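Local structure of lipoprotein (Streptococcus pneumoniae, 3CX3) at residues Leu123-Ala128 with Glu270-Asn275; Phe180-Thr185 with Lys253-Leu258; Tyr189-Lys192 with Asn197-Gly200; Ile230-Asn235 with Lys239-Leu244. The protein binds zinc and, as a homologue of the binding components of ABC transporters, probably captures the metal for uptake into the pneumococcal cell. All coordinates share one frame; numbering follows the deposited sequence.

Contact 1 closes the longest loop of the four, and the other three lie inside it. Contacts 3 and 4 follow each other along the chain within the loop closed by contact 2. Contacts 2, 3 and 4 all reach one parallel sheet, with strand order 198-200, 180-182, 230-232, 252-254. The centres of contacts 2 and 4 are about 9 Å apart, and those of contacts 2 and 3 about 10 Å. Contact 1 is about 13 Å from contact 2, centre to centre, and joins helices 125-142 and 268-281. Contact 2 holds a zinc ligand. Contacts 3 and 4 join helices to the sheet that carries it. Contact 1 lies beside it, with the Leu123 side chain about 7 Å from the zinc.

Contact 1: Leu123-Ala128 with Glu270-Asn275; sequences LDPEKA and ENLEEN
Leu123 meets Leu272 of helix 268-281 in two ways. Its carbonyl O lies 3.5 Å from Leu272 CD1, and its own CD2 is 3.9 Å from that methyl. The two side chains meet at a slant. Leu123 CG stands anti to the carbonyl carbon (chi1 -74°), and from there the end of the side chain reaches the second helix although its CB does not head for it.

Asp124 follows at the N-cap position of helix 125-142. Its carbonyl O accepts from Ala128 N at 2.9 Å, which starts the helix. Its CB points away from the second segment, and its carboxylate forms a salt bridge with Arg193. Glu126 pairs with the same arginine, so one guanidinium serves two carboxylates in the first turn.

Pro125 opens the helix and takes the other methyl of Leu272. Leu272 CD2 lies 4.1 Å from Pro125 CA and 4.3 Å from the ring atom Pro125 CG. Leu272 thus splits its branches, CD1 to Leu123 and CD2 to Pro125. Its CG is anti to the backbone N (chi1 -176°), which carries both methyls out toward the first segment. No hydrogen bond crosses this buried, apolar contact.

Ala128 points its CB toward helix 268-281 and touches Tyr268 of that helix. Pro125 also packs on Met276 and on Thr165 of helix 147-173. Asn275 OD1 accepts from Asn256 N, which ties helix 268-281 to the chain after strand 252-254. The contact therefore sets the start of helix 125-142 against helix 268-281, with helix 147-173 alongside.

Contact 2: Phe180-Thr185 with Lys253-Leu258; sequences FVTQHT and KTLNPL. With ZN (zinc ion), chain E.
Thr182 turns CG2 anti to its carbonyl carbon, beside the backbone N, and this methyl meets Leu255 CD1 at 4.2 Å. The same torsion (chi1 72°) sets OG1 between the backbone N and the carbonyl carbon. From there OG1 donates to His184 O at 2.6 Å. The donor lies 40° out of the carbonyl plane. The bond spans the corner of the chain at Gln183 and ties Thr182 to the zinc ligand two residues on.

His184 CG also sits between its backbone N and carbonyl carbon (chi1 80°). The end of the ring thereby comes nearer to the second segment, and CE1 lies 4.2 Å from Pro257 CG. The proline carbon approaches the ring obliquely.

NE2 of His184 binds the zinc ion at 2.1 Å. His44, His120 and Glu259 complete the four-residue site. On the other nitrogen, ND1 is hydrogen-bonded to Glu233 OE2. This second-shell bond and the zinc together hold the ring's rotation. The carboxylate would probably also strengthen NE2 as a donor to the metal. Pro257 O is bonded to Trp122 NE1.

The contact joins the chain at and after strand 180-182 to the loop that follows strand 252-254. Strand 230-232 lies between these two strands in the parallel sheet. Backbone bonds join Val181 to Phe231, and Leu255 packs on the Phe231 side chain. Leu255 and Leu258 rest on helix 268-281, through Asn275 and Asn271 respectively, and Phe180 touches Leu279 of that helix.

Contact 3: Tyr189-Lys192 with Asn197-Gly200; sequences YLAK and NQLG
Van der Waals contact alone joins Ala191 to Gln198 and Asn197, and all of it passes through one methyl. Ala191 CB points at the strand and lies 3.8 Å from Gln198 CG. It is also 4.1 Å from Gln198 N and 4.3 Å from Asn197 CA. The methyl thus covers the backbone at Asn197 and Gln198. The two chains come close here, with Ala191 CA and Asn197 CA 5.4 Å apart.

Gln198 offers the aliphatic part of its chain. Its CB points toward the helix. CG sits between the backbone N and the carbonyl carbon (chi1 50°), which sets it against Ala191 CB. The bend at chi2 (79°) then carries the amide on. Asn197 points its CB the other way and takes part through its backbone.

Hydrogen bonds do not cross between the two segments. They tie each one to other parts of the chain. Tyr189, whose CB points away from the strand, is bonded through OH to Asp118 O and Glu97 N. On the strand side, Leu199 is paired through its backbone with Phe180 and Thr182. Phe180 also touches both Ala191 and Gln198, and so lines the same apolar patch.

The arrangement is that of a beta-alpha-beta crossover. Strand 180-182 leads into the short helix 188-193, and the chain returns as the edge strand 198-200, parallel to the first.

Contact 4: Ile230-Asn235 with Lys239-Leu244; sequences IFTESN and KVAETL
Strand 230-232 brings Ile230 and Thr232 against helix 239-244, which runs back nearly antiparallel to it, with 152° between their directions and 9.1 Å between the axes. Ile230 and Thr232 alternate with Phe231, so both point to the helix while Phe231 turns to the other face of the sheet.

Thr232 meets Ala241 methyl to methyl, CG2 to CB at 3.5 Å. With OG1 between the backbone N and the carbonyl carbon (chi1 47°), CG2 is left anti to the carbonyl carbon. The methyl, and not the hydroxyl, therefore faces the helix. Ile230 uses both branches on one methyl of Leu244. Ile230 CG2 lies 3.7 Å from Leu244 CD2, and Ile230 CD1 is 4.0 Å from the same atom. The two side chains lean across each other. Leu244 also packs on Leu215 and Ile218 of helix 213-224.

Polar bonds stay within the helix. Lys239 O accepts from both Thr243 N, at 2.8 Å, and Thr243 OG1, at 2.9 Å. Both bonds end on Thr243, which is also the centre of an inverse gamma turn. Lys239 NZ forms a salt bridge with Glu242 OE2 at 2.9 Å, met on the anti side of the carboxylate.

The loop after the strand leads on toward the zinc site. The strand-helix pair is the first half of a beta-alpha-beta unit, completed by strand 252-254, in which an apolar helix face covers the parallel sheet.

Contact 1: Leu123-Ala128 with Glu270-Asn275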
loop_
_atom_site.group_PDB
_atom_site.type_symbol
_atom_site.label_atom_id
_atom_site.label_comp_id
_atom_site.label_asym_id
_atom_site.label_seq_id
_atom_site.Cartn_x
_atom_site.Cartn_y
_atom_site.Cartn_z
ATOM N N LEU A 123 3.610 -1.664 -3.146
ATOM C CA LEU A 123 4.475 -2.736 -2.621
ATOM C C LEU A 123 5.510 -3.191 -3.616
ATOM O O LEU A 123 6.375 -4.015 -3.321
ATOM C CB LEU A 123 3.629 -3.939 -2.218
ATOM C CG LEU A 123 2.836 -3.760 -0.917
ATOM C CD1 LEU A 123 1.980 -5.007 -0.662
ATOM C CD2 LEU A 123 3.759 -3.430 0.296
ATOM N N ASP A 124 5.412 -2.664 -4.821
ATOM C CA ASP A 124 6.388 -2.971 -5.825
ATOM C C ASP A 124 7.273 -1.762 -5.842
ATOM O O ASP A 124 6.804 -0.667 -6.144
ATOM C CB ASP A 124 5.702 -3.163 -7.163
ATOM C CG ASP A 124 6.664 -3.275 -8.285
ATOM O OD1 ASP A 124 7.850 -2.948 -8.096
ATOM O OD2 ASP A 124 6.227 -3.689 -9.377
ATOM N N PRO A 125 8.557 -1.944 -5.506
ATOM C CA PRO A 125 9.485 -0.818 -5.363
ATOM C C PRO A 125 9.442 0.180 -6.542
ATOM O O PRO A 125 9.295 1.379 -6.312
ATOM C CB PRO A 125 10.843 -1.516 -5.244
ATOM C CG PRO A 125 10.520 -2.817 -4.584
ATOM C CD PRO A 125 9.225 -3.233 -5.247
ATOM N N GLU A 126 9.530 -0.307 -7.774
ATOM C CA GLU A 126 9.337 0.538 -8.967
ATOM C C GLU A 126 8.075 1.407 -8.958
ATOM O O GLU A 126 8.120 2.585 -9.342
ATOM C CB GLU A 126 9.286 -0.321 -10.231
ATOM C CG GLU A 126 10.629 -0.683 -10.819
ATOM C CD GLU A 126 10.640 -0.528 -12.321
ATOM O OE1 GLU A 126 10.219 0.551 -12.807
ATOM O OE2 GLU A 126 11.070 -1.482 -13.007
ATOM N N LYS A 127 6.960 0.800 -8.536
ATOM C CA LYS A 127 5.648 1.418 -8.604
ATOM C C LYS A 127 5.413 2.364 -7.450
ATOM O O LYS A 127 4.653 3.332 -7.580
ATOM C CB LYS A 127 4.542 0.373 -8.699
ATOM C CG LYS A 127 4.585 -0.400 -10.032
ATOM C CD LYS A 127 3.461 -1.403 -10.136
ATOM C CE LYS A 127 3.549 -2.234 -11.393
ATOM N NZ LYS A 127 3.177 -1.442 -12.599
ATOM N N ALA A 128 6.048 2.111 -6.314
ATOM C CA ALA A 128 6.039 3.125 -5.297
ATOM C C ALA A 128 6.730 4.326 -5.959
ATOM O O ALA A 128 6.190 5.428 -5.974
ATOM C CB ALA A 128 6.772 2.658 -4.060
ATOM N N GLU A 270 12.275 1.941 3.836
ATOM C CA GLU A 270 12.831 1.177 4.942
ATOM C C GLU A 270 11.860 0.108 5.466
ATOM O O GLU A 270 12.295 -1.004 5.779
ATOM C CB GLU A 270 13.297 2.117 6.054
ATOM C CG GLU A 270 14.557 2.882 5.666
ATOM C CD GLU A 270 15.058 3.849 6.716
ATOM O OE1 GLU A 270 16.162 4.389 6.499
ATOM O OE2 GLU A 270 14.373 4.079 7.743
ATOM N N ASN A 271 10.560 0.435 5.546
ATOM C CA ASN A 271 9.514 -0.543 5.916
ATOM C C ASN A 271 9.183 -1.558 4.809
ATOM O O ASN A 271 8.936 -2.752 5.090
ATOM C CB ASN A 271 8.210 0.154 6.329
ATOM C CG ASN A 271 8.253 0.730 7.730
ATOM O OD1 ASN A 271 8.358 0.008 8.727
ATOM N ND2 ASN A 271 8.115 2.044 7.813
ATOM N N LEU A 272 9.135 -1.075 3.562
ATOM C CA LEU A 272 8.994 -1.960 2.410
ATOM C C LEU A 272 10.129 -2.979 2.432
ATOM O O LEU A 272 9.885 -4.191 2.439
ATOM C CB LEU A 272 8.969 -1.162 1.097
ATOM C CG LEU A 272 8.738 -1.850 -0.257
ATOM C CD1 LEU A 272 7.543 -2.800 -0.291
ATOM C CD2 LEU A 272 8.577 -0.803 -1.315
ATOM N N GLU A 273 11.361 -2.475 2.496
ATOM C CA GLU A 273 12.535 -3.319 2.553
ATOM C C GLU A 273 12.481 -4.312 3.701
ATOM O O GLU A 273 12.863 -5.482 3.523
ATOM C CB GLU A 273 13.814 -2.481 2.648
ATOM C CG GLU A 273 15.049 -3.273 3.060
ATOM C CD GLU A 273 16.353 -2.713 2.498
ATOM O OE1 GLU A 273 17.330 -3.493 2.361
ATOM O OE2 GLU A 273 16.409 -1.508 2.188
ATOM N N GLU A 274 12.037 -3.867 4.878
ATOM C CA GLU A 274 12.013 -4.760 6.045
ATOM C C GLU A 274 11.120 -5.989 5.808
ATOM O O GLU A 274 11.489 -7.111 6.131
ATOM C CB GLU A 274 11.591 -4.030 7.312
ATOM C CG GLU A 274 11.256 -4.997 8.435
ATOM C CD GLU A 274 11.031 -4.326 9.760
ATOM O OE1 GLU A 274 11.692 -4.748 10.740
ATOM O OE2 GLU A 274 10.203 -3.384 9.825
ATOM N N ASN A 275 9.944 -5.774 5.237
ATOM C CA ASN A 275 9.085 -6.894 4.890
ATOM C C ASN A 275 9.621 -7.643 3.683
ATOM O O ASN A 275 9.338 -8.821 3.511
ATOM C CB ASN A 275 7.647 -6.433 4.682
ATOM C CG ASN A 275 7.058 -5.817 5.934
ATOM O OD1 ASN A 275 6.775 -6.515 6.916
ATOM N ND2 ASN A 275 6.892 -4.496 5.916
#

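Contact 2: Phe180-Thr185 with Lys253-Leu258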
loop_
_atom_site.group_PDB
_atom_site.type_symbol
_atom_site.label_atom_id
_atom_site.label_comp_id
_atom_site.label_asym_id
_atom_site.label_seq_id
_atom_site.Cartn_x
_atom_site.Cartn_y
_atom_site.Cartn_z
ATOM N N PHE A 180 4.298 -18.149 -1.982
ATOM C CA PHE A 180 3.984 -17.783 -0.589
ATOM C C PHE A 180 2.495 -17.521 -0.370
ATOM O O PHE A 180 1.760 -17.237 -1.309
ATOM C CB PHE A 180 4.870 -16.624 -0.060
ATOM C CG PHE A 180 4.760 -15.345 -0.848
ATOM C CD1 PHE A 180 5.363 -15.221 -2.112
ATOM C CD2 PHE A 180 4.074 -14.256 -0.331
ATOM C CE1 PHE A 180 5.273 -14.031 -2.849
ATOM C CE2 PHE A 180 3.973 -13.066 -1.064
ATOM C CZ PHE A 180 4.591 -12.959 -2.334
ATOM N N VAL A 181 2.056 -17.642 0.880
ATOM C CA VAL A 181 0.655 -17.343 1.248
ATOM C C VAL A 181 0.487 -16.313 2.369
ATOM O O VAL A 181 1.084 -16.417 3.461
ATOM C CB VAL A 181 -0.257 -18.621 1.417
ATOM C CG1 VAL A 181 0.560 -19.869 1.587
ATOM C CG2 VAL A 181 -1.269 -18.461 2.532
ATOM N N THR A 182 -0.335 -15.311 2.041
ATOM C CA THR A 182 -0.478 -14.086 2.819
ATOM C C THR A 182 -1.912 -13.941 3.258
ATOM O O THR A 182 -2.810 -14.587 2.699
ATOM C CB THR A 182 -0.129 -12.823 1.991
ATOM O OG1 THR A 182 -1.164 -12.588 1.029
ATOM C CG2 THR A 182 1.205 -12.947 1.294
ATOM N N GLN A 183 -2.130 -13.062 4.232
ATOM C CA GLN A 183 -3.422 -12.951 4.880
ATOM C C GLN A 183 -4.546 -12.430 3.980
ATOM O O GLN A 183 -5.647 -13.002 3.981
ATOM C CB GLN A 183 -3.321 -12.138 6.159
ATOM C CG GLN A 183 -4.585 -12.234 6.941
ATOM C CD GLN A 183 -4.503 -11.528 8.262
ATOM O OE1 GLN A 183 -3.837 -11.990 9.199
ATOM N NE2 GLN A 183 -5.201 -10.407 8.358
ATOM N N HIS A 184 -4.291 -11.344 3.244
ATOM C CA HIS A 184 -5.117 -11.042 2.065
ATOM C C HIS A 184 -4.301 -10.827 0.802
ATOM O O HIS A 184 -3.082 -10.843 0.852
ATOM C CB HIS A 184 -6.119 -9.933 2.331
ATOM C CG HIS A 184 -5.566 -8.545 2.255
ATOM N ND1 HIS A 184 -4.818 -7.978 3.271
ATOM C CD2 HIS A 184 -5.735 -7.576 1.320
ATOM C CE1 HIS A 184 -4.521 -6.733 2.944
ATOM N NE2 HIS A 184 -5.057 -6.466 1.763
ATOM N N THR A 185 -4.976 -10.662 -0.328
ATOM C CA THR A 185 -4.277 -10.560 -1.607
ATOM C C THR A 185 -3.646 -9.169 -1.790
ATOM O O THR A 185 -4.203 -8.323 -2.507
ATOM C CB THR A 185 -5.206 -10.875 -2.831
ATOM O OG1 THR A 185 -5.937 -12.087 -2.599
ATOM C CG2 THR A 185 -4.396 -11.003 -4.111
ATOM N N LYS A 253 4.119 -16.487 10.299
ATOM C CA LYS A 253 4.895 -15.240 10.380
ATOM C C LYS A 253 4.123 -14.067 9.796
ATOM O O LYS A 253 3.336 -14.234 8.877
ATOM C CB LYS A 253 6.261 -15.360 9.699
ATOM C CG LYS A 253 7.276 -16.089 10.545
ATOM C CD LYS A 253 8.686 -15.595 10.277
ATOM C CE LYS A 253 9.236 -16.158 8.977
ATOM N NZ LYS A 253 10.736 -16.180 8.966
ATOM N N THR A 254 4.362 -12.886 10.354
ATOM C CA THR A 254 3.645 -11.684 9.963
ATOM C C THR A 254 4.400 -10.881 8.917
ATOM O O THR A 254 5.604 -10.695 9.034
ATOM C CB THR A 254 3.281 -10.804 11.187
ATOM O OG1 THR A 254 3.115 -9.439 10.779
ATOM C CG2 THR A 254 4.355 -10.872 12.228
ATOM N N LEU A 255 3.661 -10.408 7.908
ATOM C CA LEU A 255 4.208 -9.695 6.752
ATOM C C LEU A 255 3.333 -8.450 6.507
ATOM O O LEU A 255 2.128 -8.595 6.279
ATOM C CB LEU A 255 4.111 -10.626 5.552
ATOM C CG LEU A 255 5.125 -10.922 4.434
ATOM C CD1 LEU A 255 4.335 -10.941 3.168
ATOM C CD2 LEU A 255 6.334 -9.970 4.321
ATOM N N ASN A 256 3.920 -7.249 6.540
ATOM C CA ASN A 256 3.162 -5.981 6.440
ATOM C C ASN A 256 2.869 -5.498 4.996
ATOM O O ASN A 256 3.795 -5.235 4.208
ATOM C CB ASN A 256 3.887 -4.855 7.174
ATOM C CG ASN A 256 2.957 -3.967 7.998
ATOM O OD1 ASN A 256 3.259 -3.657 9.167
ATOM N ND2 ASN A 256 1.862 -3.520 7.400
ATOM N N PRO A 257 1.576 -5.359 4.663
ATOM C CA PRO A 257 1.188 -4.810 3.369
ATOM C C PRO A 257 1.166 -3.268 3.413
ATOM O O PRO A 257 0.766 -2.620 2.418
ATOM C CB PRO A 257 -0.211 -5.380 3.159
ATOM C CG PRO A 257 -0.789 -5.604 4.511
ATOM C CD PRO A 257 0.401 -5.724 5.493
ATOM N N LEU A 258 1.602 -2.710 4.553
ATOM C CA LEU A 258 1.717 -1.268 4.804
ATOM C C LEU A 258 0.425 -0.457 4.732
ATOM O O LEU A 258 0.438 0.748 4.540
ATOM C CB LEU A 258 2.814 -0.633 3.952
ATOM C CG LEU A 258 4.158 -1.364 3.916
ATOM C CD1 LEU A 258 5.027 -0.829 2.767
ATOM C CD2 LEU A 258 4.921 -1.315 5.236
HETATM ZN ZN ZN E . -5.051 -4.576 0.891
#

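Contact 3: Tyr189-Lys192 with Asn197-Gly200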
loop_
_atom_site.group_PDB
_atom_site.type_symbol
_atom_site.label_atom_id
_atom_site.label_comp_id
_atom_site.label_asym_id
_atom_site.label_seq_id
_atom_site.Cartn_x
_atom_site.Cartn_y
_atom_site.Cartn_z
ATOM N N TYR A 189 1.874 -7.586 -6.744
ATOM C CA TYR A 189 2.681 -6.690 -7.552
ATOM C C TYR A 189 4.124 -6.876 -7.193
ATOM O O TYR A 189 5.007 -6.827 -8.068
ATOM C CB TYR A 189 2.311 -5.223 -7.273
ATOM C CG TYR A 189 1.099 -4.752 -8.011
ATOM C CD1 TYR A 189 1.197 -4.257 -9.306
ATOM C CD2 TYR A 189 -0.154 -4.811 -7.420
ATOM C CE1 TYR A 189 0.082 -3.833 -9.978
ATOM C CE2 TYR A 189 -1.280 -4.391 -8.082
ATOM C CZ TYR A 189 -1.160 -3.905 -9.356
ATOM O OH TYR A 189 -2.289 -3.482 -10.005
ATOM N N LEU A 190 4.371 -7.031 -5.896
ATOM C CA LEU A 190 5.678 -7.436 -5.421
ATOM C C LEU A 190 6.018 -8.762 -6.087
ATOM O O LEU A 190 6.852 -8.801 -6.982
ATOM C CB LEU A 190 5.701 -7.552 -3.890
ATOM C CG LEU A 190 7.072 -7.670 -3.197
ATOM C CD1 LEU A 190 6.965 -7.342 -1.701
ATOM C CD2 LEU A 190 7.664 -9.075 -3.406
ATOM N N ALA A 191 5.323 -9.825 -5.690
ATOM C CA ALA A 191 5.551 -11.171 -6.223
ATOM C C ALA A 191 5.920 -11.211 -7.713
ATOM O O ALA A 191 6.875 -11.903 -8.104
ATOM C CB ALA A 191 4.335 -12.051 -5.965
ATOM N N LYS A 192 5.156 -10.472 -8.526
ATOM C CA LYS A 192 5.291 -10.490 -9.977
ATOM C C LYS A 192 6.580 -9.801 -10.387
ATOM O O LYS A 192 7.261 -10.262 -11.303
ATOM C CB LYS A 192 4.076 -9.842 -10.651
ATOM C CG LYS A 192 4.073 -9.903 -12.176
ATOM C CD LYS A 192 2.815 -9.263 -12.774
ATOM C CE LYS A 192 1.762 -10.298 -13.167
ATOM N NZ LYS A 192 0.841 -10.635 -12.048
ATOM N N ASN A 197 5.254 -16.205 -7.066
ATOM C CA ASN A 197 3.804 -16.172 -7.176
ATOM C C ASN A 197 3.198 -16.281 -5.784
ATOM O O ASN A 197 3.702 -17.017 -4.942
ATOM C CB ASN A 197 3.271 -17.251 -8.120
ATOM C CG ASN A 197 3.326 -18.623 -7.522
ATOM O OD1 ASN A 197 4.402 -19.188 -7.337
ATOM N ND2 ASN A 197 2.154 -19.184 -7.222
ATOM N N GLN A 198 2.142 -15.517 -5.547
ATOM C CA GLN A 198 1.496 -15.519 -4.242
ATOM C C GLN A 198 0.107 -16.112 -4.225
ATOM O O GLN A 198 -0.509 -16.339 -5.259
ATOM C CB GLN A 198 1.446 -14.102 -3.638
ATOM C CG GLN A 198 0.909 -13.038 -4.542
ATOM C CD GLN A 198 -0.588 -13.038 -4.628
ATOM O OE1 GLN A 198 -1.291 -12.945 -3.616
ATOM N NE2 GLN A 198 -1.097 -13.102 -5.851
ATOM N N LEU A 199 -0.373 -16.360 -3.013
ATOM C CA LEU A 199 -1.776 -16.660 -2.774
ATOM C C LEU A 199 -2.224 -15.927 -1.513
ATOM O O LEU A 199 -1.562 -15.992 -0.445
ATOM C CB LEU A 199 -2.025 -18.171 -2.671
ATOM C CG LEU A 199 -3.472 -18.635 -2.489
ATOM C CD1 LEU A 199 -4.315 -18.442 -3.760
ATOM C CD2 LEU A 199 -3.504 -20.092 -2.066
ATOM N N GLY A 200 -3.328 -15.197 -1.645
ATOM C CA GLY A 200 -3.931 -14.563 -0.483
ATOM C C GLY A 200 -5.039 -15.429 0.072
ATOM O O GLY A 200 -5.788 -16.055 -0.696
#

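Contact 4: Ile230-Asn235 with Lys239-Leu244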
loop_
_atom_site.group_PDB
_atom_site.type_symbol
_atom_site.label_atom_id
_atom_site.label_comp_id
_atom_site.label_asym_id
_atom_site.label_seq_id
_atom_site.Cartn_x
_atom_site.Cartn_y
_atom_site.Cartn_z
ATOM N N ILE A 230 2.473 -19.401 6.795
ATOM C CA ILE A 230 1.439 -18.498 6.334
ATOM C C ILE A 230 1.802 -17.131 6.918
ATOM O O ILE A 230 2.176 -17.031 8.092
ATOM C CB ILE A 230 -0.001 -18.978 6.691
ATOM C CG1 ILE A 230 -0.092 -19.466 8.135
ATOM C CG2 ILE A 230 -0.444 -20.111 5.749
ATOM C CD1 ILE A 230 -1.492 -19.866 8.555
ATOM N N PHE A 231 1.766 -16.100 6.082
ATOM C CA PHE A 231 2.110 -14.757 6.522
ATOM C C PHE A 231 0.866 -13.957 6.942
ATOM O O PHE A 231 0.085 -13.516 6.098
ATOM C CB PHE A 231 2.878 -14.002 5.431
ATOM C CG PHE A 231 4.265 -14.521 5.175
ATOM C CD1 PHE A 231 5.299 -14.282 6.084
ATOM C CD2 PHE A 231 4.551 -15.227 4.003
ATOM C CE1 PHE A 231 6.608 -14.751 5.833
ATOM C CE2 PHE A 231 5.852 -15.711 3.738
ATOM C CZ PHE A 231 6.882 -15.462 4.654
ATOM N N THR A 232 0.687 -13.776 8.250
ATOM C CA THR A 232 -0.392 -12.939 8.756
ATOM C C THR A 232 0.071 -11.510 8.909
ATOM O O THR A 232 1.222 -11.196 8.636
ATOM C CB THR A 232 -0.924 -13.418 10.122
ATOM O OG1 THR A 232 0.170 -13.696 11.007
ATOM C CG2 THR A 232 -1.779 -14.648 9.960
ATOM N N GLU A 233 -0.853 -10.646 9.316
ATOM C CA GLU A 233 -0.518 -9.328 9.840
ATOM C C GLU A 233 -0.795 -9.307 11.342
ATOM O O GLU A 233 -1.192 -10.313 11.932
ATOM C CB GLU A 233 -1.346 -8.239 9.161
ATOM C CG GLU A 233 -1.436 -8.325 7.643
ATOM C CD GLU A 233 -2.836 -7.991 7.146
ATOM O OE1 GLU A 233 -3.694 -7.674 8.002
ATOM O OE2 GLU A 233 -3.091 -8.049 5.918
ATOM N N SER A 234 -0.562 -8.157 11.964
ATOM C CA SER A 234 -1.028 -7.927 13.330
ATOM C C SER A 234 -2.539 -7.837 13.228
ATOM O O SER A 234 -3.255 -8.748 13.661
ATOM C CB SER A 234 -0.464 -6.622 13.900
ATOM O OG SER A 234 -1.251 -6.180 14.999
ATOM N N ASN A 235 -2.982 -6.712 12.651
ATOM C CA ASN A 235 -4.325 -6.494 12.115
ATOM C C ASN A 235 -5.165 -7.750 12.280
ATOM O O ASN A 235 -5.337 -8.539 11.337
ATOM C CB ASN A 235 -4.235 -6.041 10.643
ATOM C CG ASN A 235 -3.143 -4.959 10.406
ATOM O OD1 ASN A 235 -2.523 -4.902 9.333
ATOM N ND2 ASN A 235 -2.919 -4.103 11.407
ATOM N N LYS A 239 -8.363 -14.749 12.141
ATOM C CA LYS A 239 -8.474 -16.041 12.750
ATOM C C LYS A 239 -8.442 -17.044 11.607
ATOM O O LYS A 239 -7.842 -18.109 11.714
ATOM C CB LYS A 239 -9.796 -16.131 13.507
ATOM C CG LYS A 239 -9.717 -15.674 14.961
ATOM C CD LYS A 239 -8.931 -14.357 15.153
ATOM C CE LYS A 239 -8.406 -14.241 16.590
ATOM N NZ LYS A 239 -7.342 -15.253 16.916
ATOM N N VAL A 240 -9.061 -16.680 10.492
ATOM C CA VAL A 240 -9.174 -17.584 9.352
ATOM C C VAL A 240 -7.794 -18.034 8.812
ATOM O O VAL A 240 -7.683 -19.084 8.175
ATOM C CB VAL A 240 -10.207 -17.037 8.297
ATOM C CG1 VAL A 240 -10.379 -15.546 8.452
ATOM C CG2 VAL A 240 -9.863 -17.428 6.861
ATOM N N ALA A 241 -6.754 -17.260 9.135
ATOM C CA ALA A 241 -5.361 -17.674 8.945
ATOM C C ALA A 241 -4.876 -18.543 10.103
ATOM O O ALA A 241 -4.574 -19.704 9.892
ATOM C CB ALA A 241 -4.451 -16.474 8.758
ATOM N N GLU A 242 -4.802 -17.995 11.319
ATOM C CA GLU A 242 -4.483 -18.793 12.507
ATOM C C GLU A 242 -4.964 -20.226 12.324
ATOM O O GLU A 242 -4.200 -21.183 12.467
ATOM C CB GLU A 242 -5.166 -18.220 13.755
ATOM C CG GLU A 242 -4.280 -17.431 14.719
ATOM C CD GLU A 242 -4.340 -15.934 14.484
ATOM O OE1 GLU A 242 -3.351 -15.391 13.954
ATOM O OE2 GLU A 242 -5.367 -15.301 14.819
ATOM N N THR A 243 -6.242 -20.357 11.984
ATOM C CA THR A 243 -6.904 -21.649 11.871
ATOM C C THR A 243 -6.561 -22.336 10.532
ATOM O O THR A 243 -7.434 -22.833 9.815
ATOM C CB THR A 243 -8.438 -21.503 12.111
ATOM O OG1 THR A 243 -9.011 -20.691 11.085
ATOM C CG2 THR A 243 -8.733 -20.840 13.477
ATOM N N LEU A 244 -5.266 -22.361 10.225
ATOM C CA LEU A 244 -4.732 -22.859 8.955
ATOM C C LEU A 244 -3.372 -23.468 9.237
ATOM O O LEU A 244 -2.914 -24.367 8.534
ATOM C CB LEU A 244 -4.585 -21.715 7.957
ATOM C CG LEU A 244 -4.749 -22.015 6.473
ATOM C CD1 LEU A 244 -6.212 -22.033 6.146
ATOM C CD2 LEU A 244 -4.045 -20.947 5.675
#